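Local coordinates for protein phosphate transporter (PDB 6L85) that probably imports phosphate across the cell membrane, coupling its uptake to sodium ions, three of which are bound in the structure, at residues I13-I18 against I294-G299; I36-A41 against L303-M308; N166-S171 against Y232-N237; E313-L318 against F359-E364. All coordinates share one frame; numbering follows the deposited sequence.

Interaction 1: residues I13-I18 against I294-G299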
loop_
_atom_site.group_PDB
_atom_site.type_symbol
_atom_site.label_atom_id
_atom_site.label_comp_id
_atom_site.label_asym_id
_atom_site.label_seq_id
_atom_site.Cartn_x
_atom_site.Cartn_y
_atom_site.Cartn_z
ATOM N N ILE B 13 8.938 12.392 21.153
ATOM C CA ILE B 13 10.325 12.079 21.501
ATOM C C ILE B 13 10.516 10.569 21.666
ATOM O O ILE B 13 11.498 9.988 21.186
ATOM C CB ILE B 13 10.725 12.858 22.766
ATOM C CG1 ILE B 13 10.761 14.361 22.454
ATOM C CG2 ILE B 13 12.050 12.344 23.324
ATOM C CD1 ILE B 13 11.099 15.225 23.671
ATOM N N MET B 14 9.580 9.910 22.344
ATOM C CA MET B 14 9.656 8.463 22.473
ATOM C C MET B 14 9.652 7.779 21.104
ATOM O O MET B 14 10.451 6.869 20.851
ATOM C CB MET B 14 8.496 7.976 23.335
ATOM C CG MET B 14 8.426 6.498 23.475
ATOM S SD MET B 14 9.721 5.862 24.563
ATOM C CE MET B 14 9.514 4.114 24.292
ATOM N N ALA B 15 8.737 8.195 20.210
ATOM C CA ALA B 15 8.643 7.588 18.882
ATOM C C ALA B 15 9.926 7.807 18.083
ATOM O O ALA B 15 10.432 6.885 17.415
ATOM C CB ALA B 15 7.429 8.171 18.147
ATOM N N PHE B 16 10.459 9.032 18.142
ATOM C CA PHE B 16 11.743 9.353 17.526
ATOM C C PHE B 16 12.839 8.409 18.015
ATOM O O PHE B 16 13.630 7.884 17.215
ATOM C CB PHE B 16 12.084 10.813 17.841
ATOM C CG PHE B 16 13.294 11.323 17.120
ATOM C CD1 PHE B 16 14.562 11.084 17.614
ATOM C CD2 PHE B 16 13.161 12.042 15.940
ATOM C CE1 PHE B 16 15.686 11.537 16.949
ATOM C CE2 PHE B 16 14.281 12.508 15.271
ATOM C CZ PHE B 16 15.549 12.244 15.778
ATOM N N SER B 17 12.883 8.160 19.338
ATOM C CA SER B 17 13.922 7.295 19.899
ATOM C C SER B 17 13.760 5.853 19.431
ATOM O O SER B 17 14.761 5.162 19.172
ATOM C CB SER B 17 13.918 7.409 21.435
ATOM O OG SER B 17 12.993 6.533 22.065
ATOM N N ILE B 18 12.513 5.397 19.266
ATOM C CA ILE B 18 12.273 4.060 18.709
ATOM C C ILE B 18 12.828 3.952 17.284
ATOM O O ILE B 18 13.543 2.997 16.942
ATOM C CB ILE B 18 10.767 3.730 18.746
ATOM C CG1 ILE B 18 10.258 3.629 20.184
ATOM C CG2 ILE B 18 10.466 2.467 17.960
ATOM C CD1 ILE B 18 8.728 3.617 20.308
ATOM N N ILE B 294 4.780 9.076 12.595
ATOM C CA ILE B 294 5.614 10.180 12.123
ATOM C C ILE B 294 6.901 10.254 12.929
ATOM O O ILE B 294 7.984 10.473 12.372
ATOM C CB ILE B 294 4.868 11.534 12.186
ATOM C CG1 ILE B 294 3.555 11.521 11.407
ATOM C CG2 ILE B 294 5.748 12.624 11.638
ATOM C CD1 ILE B 294 3.658 10.871 10.130
ATOM N N GLY B 295 6.797 10.130 14.263
ATOM C CA GLY B 295 7.987 10.225 15.095
ATOM C C GLY B 295 8.981 9.110 14.828
ATOM O O GLY B 295 10.190 9.349 14.787
ATOM N N ILE B 296 8.488 7.878 14.640
ATOM C CA ILE B 296 9.378 6.774 14.276
ATOM C C ILE B 296 10.085 7.074 12.950
ATOM O O ILE B 296 11.305 6.906 12.828
ATOM C CB ILE B 296 8.596 5.444 14.206
ATOM C CG1 ILE B 296 8.147 4.978 15.589
ATOM C CG2 ILE B 296 9.450 4.327 13.613
ATOM C CD1 ILE B 296 7.340 3.685 15.548
ATOM N N SER B 297 9.328 7.523 11.938
ATOM C CA SER B 297 9.928 7.848 10.638
ATOM C C SER B 297 11.012 8.914 10.771
ATOM O O SER B 297 12.108 8.795 10.200
ATOM C CB SER B 297 8.847 8.330 9.669
ATOM O OG SER B 297 8.067 7.227 9.244
ATOM N N LEU B 298 10.716 9.972 11.518
ATOM C CA LEU B 298 11.684 11.045 11.673
ATOM C C LEU B 298 12.904 10.575 12.466
ATOM O O LEU B 298 14.038 10.951 12.149
ATOM C CB LEU B 298 10.993 12.259 12.309
ATOM C CG LEU B 298 10.086 13.073 11.360
ATOM C CD1 LEU B 298 9.307 14.165 12.081
ATOM C CD2 LEU B 298 10.869 13.717 10.201
ATOM N N GLY B 299 12.709 9.714 13.473
ATOM C CA GLY B 299 13.850 9.161 14.183
ATOM C C GLY B 299 14.700 8.272 13.295
ATOM O O GLY B 299 15.929 8.260 13.400
#

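Interaction 2: residues I36-A41 against L303-M308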
loop_
_atom_site.group_PDB
_atom_site.type_symbol
_atom_site.label_atom_id
_atom_site.label_comp_id
_atom_site.label_asym_id
_atom_site.label_seq_id
_atom_site.Cartn_x
_atom_site.Cartn_y
_atom_site.Cartn_z
ATOM N N ILE B 36 21.621 -1.819 -0.621
ATOM C CA ILE B 36 21.146 -0.439 -0.644
ATOM C C ILE B 36 22.070 0.380 0.247
ATOM O O ILE B 36 22.793 -0.158 1.091
ATOM C CB ILE B 36 19.667 -0.284 -0.172
ATOM C CG1 ILE B 36 19.428 -0.920 1.207
ATOM C CG2 ILE B 36 18.672 -0.866 -1.171
ATOM C CD1 ILE B 36 18.031 -0.659 1.712
ATOM N N THR B 37 22.042 1.697 0.061
ATOM C CA THR B 37 22.791 2.589 0.934
ATOM C C THR B 37 22.011 2.861 2.222
ATOM O O THR B 37 20.802 2.642 2.308
ATOM C CB THR B 37 23.095 3.936 0.252
ATOM O OG1 THR B 37 21.880 4.671 0.065
ATOM C CG2 THR B 37 23.809 3.759 -1.100
ATOM N N VAL B 38 22.728 3.384 3.216
ATOM C CA VAL B 38 22.114 3.801 4.471
ATOM C C VAL B 38 20.988 4.799 4.213
ATOM O O VAL B 38 19.890 4.673 4.764
ATOM C CB VAL B 38 23.192 4.385 5.404
ATOM C CG1 VAL B 38 22.554 5.079 6.599
ATOM C CG2 VAL B 38 24.159 3.281 5.857
ATOM N N ARG B 39 21.242 5.793 3.360
ATOM C CA ARG B 39 20.258 6.834 3.072
ATOM C C ARG B 39 19.003 6.257 2.416
ATOM O O ARG B 39 17.869 6.616 2.782
ATOM C CB ARG B 39 20.900 7.898 2.177
ATOM C CG ARG B 39 19.920 8.776 1.409
ATOM C CD ARG B 39 19.008 9.577 2.341
ATOM N NE ARG B 39 19.642 10.776 2.887
ATOM C CZ ARG B 39 19.670 11.956 2.275
ATOM N NH1 ARG B 39 19.096 12.105 1.082
ATOM N NH2 ARG B 39 20.270 12.988 2.859
ATOM N N GLN B 40 19.185 5.367 1.438
ATOM C CA GLN B 40 18.037 4.710 0.825
ATOM C C GLN B 40 17.286 3.884 1.856
ATOM O O GLN B 40 16.048 3.898 1.898
ATOM C CB GLN B 40 18.490 3.821 -0.336
ATOM C CG GLN B 40 19.224 4.547 -1.453
ATOM C CD GLN B 40 19.711 3.597 -2.531
ATOM O OE1 GLN B 40 20.362 2.589 -2.252
ATOM N NE2 GLN B 40 19.383 3.912 -3.775
ATOM N N ALA B 41 18.030 3.113 2.659
ATOM C CA ALA B 41 17.422 2.306 3.710
ATOM C C ALA B 41 16.556 3.171 4.609
ATOM O O ALA B 41 15.429 2.795 4.946
ATOM C CB ALA B 41 18.502 1.591 4.527
ATOM N N LEU B 303 18.332 10.071 13.128
ATOM C CA LEU B 303 19.270 9.547 14.111
ATOM C C LEU B 303 19.623 8.084 13.868
ATOM O O LEU B 303 20.732 7.653 14.197
ATOM C CB LEU B 303 18.708 9.770 15.521
ATOM C CG LEU B 303 19.608 9.369 16.691
ATOM C CD1 LEU B 303 21.024 9.943 16.515
ATOM C CD2 LEU B 303 18.989 9.809 18.024
ATOM N N GLY B 304 18.704 7.310 13.284
ATOM C CA GLY B 304 18.960 5.895 13.065
ATOM C C GLY B 304 20.065 5.642 12.071
ATOM O O GLY B 304 20.652 4.547 12.055
ATOM N N GLN B 305 20.403 6.673 11.294
ATOM C CA GLN B 305 21.399 6.647 10.235
ATOM C C GLN B 305 22.782 6.622 10.875
ATOM O O GLN B 305 23.766 7.036 10.252
ATOM C CB GLN B 305 21.233 7.869 9.304
ATOM C CG GLN B 305 20.144 7.739 8.213
ATOM C CD GLN B 305 20.349 8.683 7.007
ATOM O OE1 GLN B 305 21.157 8.410 6.124
ATOM N NE2 GLN B 305 19.593 9.772 6.962
ATOM N N LYS B 306 22.845 6.224 12.158
ATOM C CA LYS B 306 24.107 5.988 12.859
ATOM C C LYS B 306 24.226 4.562 13.390
ATOM O O LYS B 306 25.162 3.849 13.011
ATOM C CB LYS B 306 24.267 7.021 13.983
ATOM C CG LYS B 306 24.789 8.391 13.493
ATOM C CD LYS B 306 23.689 9.240 12.859
ATOM C CE LYS B 306 24.254 10.529 12.264
ATOM N NZ LYS B 306 24.919 10.322 10.930
ATOM N N VAL B 307 23.284 4.095 14.215
ATOM C CA VAL B 307 23.343 2.731 14.752
ATOM C C VAL B 307 23.071 1.677 13.676
ATOM O O VAL B 307 23.488 0.506 13.819
ATOM C CB VAL B 307 22.363 2.650 15.939
ATOM C CG1 VAL B 307 21.036 3.261 15.528
ATOM C CG2 VAL B 307 22.185 1.215 16.467
ATOM N N MET B 308 22.407 2.071 12.578
ATOM C CA MET B 308 22.219 1.150 11.460
ATOM C C MET B 308 23.562 0.702 10.882
ATOM O O MET B 308 23.822 -0.502 10.753
ATOM C CB MET B 308 21.355 1.811 10.382
ATOM C CG MET B 308 20.627 0.863 9.473
ATOM S SD MET B 308 19.805 1.749 8.132
ATOM C CE MET B 308 19.720 3.456 8.712
#

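Interaction 3: residues N166-S171 against Y232-N237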
loop_
_atom_site.group_PDB
_atom_site.type_symbol
_atom_site.label_atom_id
_atom_site.label_comp_id
_atom_site.label_asym_id
_atom_site.label_seq_id
_atom_site.Cartn_x
_atom_site.Cartn_y
_atom_site.Cartn_z
ATOM N N ASN B 166 18.750 -27.654 -10.832
ATOM C CA ASN B 166 18.827 -26.400 -11.581
ATOM C C ASN B 166 18.480 -25.245 -10.645
ATOM O O ASN B 166 17.373 -24.687 -10.693
ATOM C CB ASN B 166 17.889 -26.441 -12.788
ATOM C CG ASN B 166 18.053 -25.245 -13.697
ATOM O OD1 ASN B 166 18.686 -24.251 -13.337
ATOM N ND2 ASN B 166 17.498 -25.344 -14.897
ATOM N N PRO B 167 19.420 -24.848 -9.776
ATOM C CA PRO B 167 19.074 -23.874 -8.723
ATOM C C PRO B 167 18.581 -22.527 -9.239
ATOM O O PRO B 167 17.776 -21.888 -8.550
ATOM C CB PRO B 167 20.383 -23.740 -7.929
ATOM C CG PRO B 167 21.089 -25.084 -8.161
ATOM C CD PRO B 167 20.788 -25.384 -9.612
ATOM N N LYS B 168 19.028 -22.074 -10.418
ATOM C CA LYS B 168 18.494 -20.836 -10.988
ATOM C C LYS B 168 16.983 -20.934 -11.201
ATOM O O LYS B 168 16.206 -20.074 -10.744
ATOM C CB LYS B 168 19.185 -20.542 -12.316
ATOM C CG LYS B 168 20.595 -20.049 -12.216
ATOM C CD LYS B 168 21.160 -19.896 -13.622
ATOM C CE LYS B 168 22.517 -19.252 -13.605
ATOM N NZ LYS B 168 22.720 -18.425 -14.835
ATOM N N LYS B 169 16.563 -21.981 -11.919
ATOM C CA LYS B 169 15.153 -22.269 -12.143
ATOM C C LYS B 169 14.400 -22.397 -10.827
ATOM O O LYS B 169 13.258 -21.938 -10.710
ATOM C CB LYS B 169 15.028 -23.560 -12.954
ATOM C CG LYS B 169 13.835 -23.673 -13.889
ATOM C CD LYS B 169 14.117 -24.746 -14.951
ATOM C CE LYS B 169 12.848 -25.276 -15.620
ATOM N NZ LYS B 169 12.175 -26.347 -14.822
ATOM N N SER B 170 15.026 -23.015 -9.821
ATOM C CA SER B 170 14.361 -23.214 -8.538
ATOM C C SER B 170 14.166 -21.894 -7.794
ATOM O O SER B 170 13.149 -21.705 -7.113
ATOM C CB SER B 170 15.166 -24.189 -7.675
ATOM O OG SER B 170 14.891 -25.528 -8.035
ATOM N N SER B 171 15.152 -20.992 -7.874
ATOM C CA SER B 171 15.053 -19.713 -7.186
ATOM C C SER B 171 13.926 -18.891 -7.789
ATOM O O SER B 171 13.180 -18.210 -7.068
ATOM C CB SER B 171 16.387 -18.970 -7.277
ATOM O OG SER B 171 16.596 -18.486 -8.594
ATOM N N TYR B 232 25.706 -20.147 -8.389
ATOM C CA TYR B 232 25.616 -19.634 -7.028
ATOM C C TYR B 232 25.689 -18.114 -7.004
ATOM O O TYR B 232 24.987 -17.463 -6.222
ATOM C CB TYR B 232 26.707 -20.256 -6.156
ATOM C CG TYR B 232 26.677 -21.772 -6.170
ATOM C CD1 TYR B 232 25.686 -22.478 -5.491
ATOM C CD2 TYR B 232 27.640 -22.501 -6.871
ATOM C CE1 TYR B 232 25.659 -23.879 -5.504
ATOM C CE2 TYR B 232 27.621 -23.892 -6.891
ATOM C CZ TYR B 232 26.632 -24.579 -6.210
ATOM O OH TYR B 232 26.628 -25.966 -6.239
ATOM N N ASP B 233 26.515 -17.531 -7.865
ATOM C CA ASP B 233 26.588 -16.078 -7.939
ATOM C C ASP B 233 25.250 -15.486 -8.387
ATOM O O ASP B 233 24.809 -14.455 -7.863
ATOM C CB ASP B 233 27.729 -15.678 -8.878
ATOM C CG ASP B 233 27.971 -14.190 -8.897
ATOM O OD1 ASP B 233 27.835 -13.541 -7.834
ATOM O OD2 ASP B 233 28.295 -13.662 -9.980
ATOM N N ALA B 234 24.567 -16.159 -9.323
ATOM C CA ALA B 234 23.280 -15.678 -9.817
ATOM C C ALA B 234 22.200 -15.791 -8.746
ATOM O O ALA B 234 21.396 -14.863 -8.560
ATOM C CB ALA B 234 22.873 -16.451 -11.074
ATOM N N VAL B 235 22.170 -16.918 -8.029
ATOM C CA VAL B 235 21.170 -17.100 -6.985
ATOM C C VAL B 235 21.384 -16.094 -5.862
ATOM O O VAL B 235 20.423 -15.489 -5.361
ATOM C CB VAL B 235 21.192 -18.549 -6.470
ATOM C CG1 VAL B 235 20.349 -18.682 -5.191
ATOM C CG2 VAL B 235 20.692 -19.495 -7.567
ATOM N N GLU B 236 22.637 -15.877 -5.453
ATOM C CA GLU B 236 22.867 -14.897 -4.401
ATOM C C GLU B 236 22.553 -13.492 -4.874
ATOM O O GLU B 236 22.127 -12.660 -4.071
ATOM C CB GLU B 236 24.298 -14.978 -3.880
ATOM C CG GLU B 236 24.496 -16.207 -2.997
ATOM C CD GLU B 236 23.717 -16.139 -1.671
ATOM O OE1 GLU B 236 23.733 -15.069 -1.020
ATOM O OE2 GLU B 236 23.111 -17.162 -1.271
ATOM N N ASN B 237 22.736 -13.213 -6.167
ATOM C CA ASN B 237 22.380 -11.903 -6.695
ATOM C C ASN B 237 20.869 -11.673 -6.616
ATOM O O ASN B 237 20.402 -10.588 -6.228
ATOM C CB ASN B 237 22.888 -11.807 -8.130
ATOM C CG ASN B 237 22.719 -10.439 -8.705
ATOM O OD1 ASN B 237 23.288 -9.468 -8.193
ATOM N ND2 ASN B 237 21.917 -10.335 -9.762
#

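Interaction 4: residues E313-L318 against F359-E364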
loop_
_atom_site.group_PDB
_atom_site.type_symbol
_atom_site.label_atom_id
_atom_site.label_comp_id
_atom_site.label_asym_id
_atom_site.label_seq_id
_atom_site.Cartn_x
_atom_site.Cartn_y
_atom_site.Cartn_z
ATOM N N GLU B 313 27.908 -3.385 9.853
ATOM C CA GLU B 313 29.292 -3.830 9.673
ATOM C C GLU B 313 29.494 -5.245 10.184
ATOM O O GLU B 313 30.275 -6.013 9.605
ATOM C CB GLU B 313 30.267 -2.888 10.373
ATOM C CG GLU B 313 30.591 -1.613 9.604
ATOM C CD GLU B 313 30.628 -1.814 8.093
ATOM O OE1 GLU B 313 31.342 -2.730 7.615
ATOM O OE2 GLU B 313 29.936 -1.049 7.383
ATOM N N LYS B 314 28.778 -5.618 11.244
ATOM C CA LYS B 314 28.958 -6.913 11.883
ATOM C C LYS B 314 28.359 -8.067 11.085
ATOM O O LYS B 314 28.622 -9.225 11.424
ATOM C CB LYS B 314 28.352 -6.869 13.290
ATOM C CG LYS B 314 29.297 -6.336 14.378
ATOM C CD LYS B 314 29.713 -4.881 14.142
ATOM C CE LYS B 314 30.421 -4.301 15.364
ATOM N NZ LYS B 314 30.532 -2.814 15.298
ATOM N N ILE B 315 27.569 -7.795 10.041
ATOM C CA ILE B 315 26.903 -8.867 9.301
ATOM C C ILE B 315 27.177 -8.783 7.803
ATOM O O ILE B 315 26.448 -9.382 7.004
ATOM C CB ILE B 315 25.382 -8.873 9.565
ATOM C CG1 ILE B 315 24.738 -7.564 9.088
ATOM C CG2 ILE B 315 25.098 -9.122 11.044
ATOM C CD1 ILE B 315 23.239 -7.536 9.233
ATOM N N THR B 316 28.224 -8.057 7.401
ATOM C CA THR B 316 28.559 -8.019 5.977
ATOM C C THR B 316 29.022 -9.371 5.451
ATOM O O THR B 316 29.146 -9.533 4.233
ATOM C CB THR B 316 29.641 -6.974 5.679
ATOM O OG1 THR B 316 30.906 -7.435 6.171
ATOM C CG2 THR B 316 29.290 -5.626 6.296
ATOM N N THR B 317 29.280 -10.333 6.332
ATOM C CA THR B 317 29.569 -11.701 5.937
ATOM C C THR B 317 28.322 -12.581 5.942
ATOM O O THR B 317 28.429 -13.791 5.705
ATOM C CB THR B 317 30.647 -12.304 6.856
ATOM O OG1 THR B 317 30.188 -12.306 8.220
ATOM C CG2 THR B 317 31.934 -11.492 6.763
ATOM N N LEU B 318 27.151 -12.008 6.216
ATOM C CA LEU B 318 25.899 -12.751 6.129
ATOM C C LEU B 318 25.496 -12.890 4.660
ATOM O O LEU B 318 25.333 -11.885 3.962
ATOM C CB LEU B 318 24.813 -12.036 6.929
ATOM C CG LEU B 318 23.528 -12.816 7.193
ATOM C CD1 LEU B 318 23.835 -14.023 8.081
ATOM C CD2 LEU B 318 22.476 -11.903 7.830
ATOM N N PHE B 359 25.725 -18.318 12.837
ATOM C CA PHE B 359 26.497 -17.132 13.157
ATOM C C PHE B 359 27.948 -17.428 12.807
ATOM O O PHE B 359 28.540 -18.362 13.362
ATOM C CB PHE B 359 26.344 -16.755 14.641
ATOM C CG PHE B 359 26.582 -17.901 15.598
ATOM C CD1 PHE B 359 25.542 -18.752 15.958
ATOM C CD2 PHE B 359 27.844 -18.123 16.146
ATOM C CE1 PHE B 359 25.759 -19.810 16.838
ATOM C CE2 PHE B 359 28.071 -19.180 17.024
ATOM C CZ PHE B 359 27.028 -20.025 17.373
ATOM N N ALA B 360 28.504 -16.684 11.844
ATOM C CA ALA B 360 29.947 -16.774 11.637
ATOM C C ALA B 360 30.679 -16.530 12.959
ATOM O O ALA B 360 31.478 -17.367 13.391
ATOM C CB ALA B 360 30.416 -15.821 10.524
ATOM N N ARG B 361 30.399 -15.418 13.652
ATOM C CA ARG B 361 29.592 -14.259 13.230
ATOM C C ARG B 361 30.601 -13.147 13.359
ATOM O O ARG B 361 30.289 -12.007 13.709
ATOM C CB ARG B 361 28.359 -14.053 14.117
ATOM C CG ARG B 361 27.253 -13.138 13.560
ATOM C CD ARG B 361 26.360 -13.806 12.499
ATOM N NE ARG B 361 27.041 -13.946 11.215
ATOM C CZ ARG B 361 27.417 -12.926 10.449
ATOM N NH1 ARG B 361 27.158 -11.680 10.826
ATOM N NH2 ARG B 361 28.046 -13.152 9.303
ATOM N N GLY B 362 31.842 -13.540 13.079
ATOM C CA GLY B 362 32.995 -12.913 13.673
ATOM C C GLY B 362 33.152 -13.271 15.142
ATOM O O GLY B 362 34.266 -13.226 15.674
ATOM N N LEU B 363 32.056 -13.633 15.813
ATOM C CA LEU B 363 32.052 -13.833 17.256
ATOM C C LEU B 363 32.963 -14.996 17.646
ATOM O O LEU B 363 32.858 -16.086 17.070
ATOM C CB LEU B 363 30.616 -14.037 17.748
ATOM C CG LEU B 363 29.852 -12.718 17.995
ATOM C CD1 LEU B 363 29.352 -12.072 16.703
ATOM C CD2 LEU B 363 28.680 -12.895 18.959
ATOM N N GLU B 364 33.855 -14.791 18.637
ATOM C CA GLU B 364 33.935 -13.649 19.595
ATOM C C GLU B 364 33.630 -12.213 19.113
ATOM O O GLU B 364 32.748 -11.586 19.684
ATOM C CB GLU B 364 35.326 -13.659 20.262
ATOM C CG GLU B 364 36.517 -13.347 19.342
ATOM C CD GLU B 364 37.333 -14.577 18.995
ATOM O OE1 GLU B 364 37.054 -15.654 19.562
ATOM O OE2 GLU B 364 38.255 -14.462 18.157
#

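Interaction 1: residues I13-I18 against I294-G299
Phe-16 lays its ring over the backbone of Gly-299, whose CA stands 3.5 Å from the ring centroid, 15° off the normal: a CH-pi contact over one face. With CG anti to the backbone N (chi1 -173°) the side chain leans out across the helix at Gly-299, and CE2 comes within 3.5 Å of Leu-298 O. The backbones themselves make a second class of contact, three CA-H...O approaches running both ways: the closest is Phe-16 CA to Gly-295 O at 3.1 Å, and Ile-296 CA to Ala-15 O and Gly-299 CA to Phe-16 O are the others. Such closeness is the mark of a GxxxG helix crossing. Gly-295 and Gly-299, one turn apart on helix 286-302, let the local axes approach to 6.4 Å at a crossing angle of -45°, where a side chain on either glycine would collide with helix 2-32. Replacing Phe-16 by an alanine would probably uncover the Gly-299 backbone and open a gap beside Leu-298. Apolar side chains close the other flank: Ile-18 CG2 meets Ile-296 CD1 at 4.1 Å, and Ala-15 CB lies 4.2 Å from Ile-296 CG1. Beyond Ile-18, whose side chain is about 5 Å from a bound phosphate ion, the packing reaches Asn-261 and Thr-106; on the far flank Leu-298 touches Phe-215 of the second subunit.

Interaction 2: residues I36-A41 against L303-M308
Val-38 points its CG1 methyl into the angle between Gln-305 and Met-308, the three residues that lose most surface here. That methyl is anti to the backbone N (chi1 169°) and sits 3.6 Å from Gln-305 OE1 and 3.9 Å from Met-308 CE. Met-308 runs past the valine in the opposite sense, and its SD rests 3.8 Å from Ala-41 CB, one turn further along helix 38-56. Gln-305 reaches over with an extended chain: OE1 lies 3.6 Å from Arg-39 CA, while NE2 is turned back to donate to Phe-301 O on the preceding helix, a bond that fixes how the amide is rotated. The Arg-39 guanidinium stands nearly upright to that amide, their planes 75° apart, and the arginine also packs on Phe-219 of the second subunit. An alanine in place of Gln-305 would probably leave Phe-301 O without this donor and strip cover from Val-38. The contact thus joins the start of helix 38-56 to the segment that follows helix 286-302, and helix 38-56 starts with a capping box: Thr-37 OG1 accepts from Gln-40 N at 3.1 Å, and Gln-40 OE1 takes the Thr-37 N-H at 3.0 Å, on a lone pair.

Interaction 3: residues N166-S171 against Y232-N237
This is a buried, mainly apolar contact in which Pro-167, Lys-168 and Ser-171, on the first turns of helix 167-194, meet Ala-234 and Val-235 near the start of helix 231-258. The two segments run almost parallel, with 13° between their directions, and their axes keep 9.5 Å apart, enough for side chains to fill the space between them. Val-235 has the largest share of the contact. Its CG2, set anti to the carbonyl carbon and beside the backbone N, reaches the first turn of the partner helix: it lies 3.9 Å from Pro-167 O and 4.3 Å from Pro-167 CB, with Ser-171 OG also at 4.3 Å. Lys-168 comes alongside with its aliphatic chain, and CE rests 3.8 Å from Ala-234 CB. Val-161 and Phe-162 of helix 129-162 close round the valine, and Ile-225 touches both Lys-168 and Ser-171. The helix start is capped by Asn-166, whose OD1 accepts a weak bond from Lys-169 N. The polar groups are paired without crossing to the other segment: Ser-171 OG, though beside the valine, donates to Lys-168 O at 2.7 Å, and Lys-168 NZ donates to Lys-228 O, with a weak bond to Lys-229 O, in the loop leading into helix 231-258. The lysine methylenes can therefore serve as apolar filling, while its ammonium end is held at backbone carbonyls and ties the loop to helix 167-194.

Interaction 4: residues E313-L318 against F359-E364
The guanidinium of Arg-361 is the flat group of this contact: Leu-318 CB lies over one of its faces, 4.2 Å from NH2, while Thr-317 OG1 and Ile-315 CA come at its edge, near its plane. Two interhelical loops meet here, that between helices 304-311 and 320-339 and that between helices 346-357 and 368-400, and the arginine is laid against the type I beta turn Ile-315 to Leu-318. Its CG is anti to the backbone N (chi1 -164°), and bends at the next two torsions fold the chain round so that its end turns back to the other loop. There NH1 is 2.9 Å from Lys-314 O and 3.3 Å from Ile-315 CG2. On the neighbouring nitrogen, the approach of NH2 to Thr-317 OG1 is only a weak hydrogen bond, bent to 117° at the hydrogen, and its 2.5 Å length is doubtful. Ala-360, joined to Arg-361 by a cis peptide bond, adds a looser touch of its CB on that hydroxyl. The turn also packs on helix 2-32: Ile-315 touches Ala-28 and Thr-29, a ligand of one bound sodium ion, and the side chain of Leu-318 is about 8 Å from a bound sodium. At the loop's other end Glu-313 forms a salt bridge with Arg-34. Leu-318 N, which faces NH2 as a second donor, instead gives its hydrogen to Ile-315 O at 2.8 Å, closing the turn.

Overall arrangement
Interactions 1 and 2 form one continuous region and hold consecutive helices: 2-32 and 38-56 on one side, 286-302 and 304-311 on the other. They touch through a probable hydrogen bond, Gly-299 O to Gly-304 N at 2.9 Å, and where Phe-16 CE1 packs 3.8 Å from Leu-303 CB. Interaction 1 is the more buried, largely backbone against backbone with a ring over a glycine; interaction 2, partly buried, relies on side-chain packing and one amide. Interaction 3 is buried locally but lies at the periphery of the chain, its side chains filling a wider helix spacing. Interaction 4 alone joins loops, is partly on the surface, and is polar, built on one arginine; its nearest atoms are about 6 Å from interaction 3.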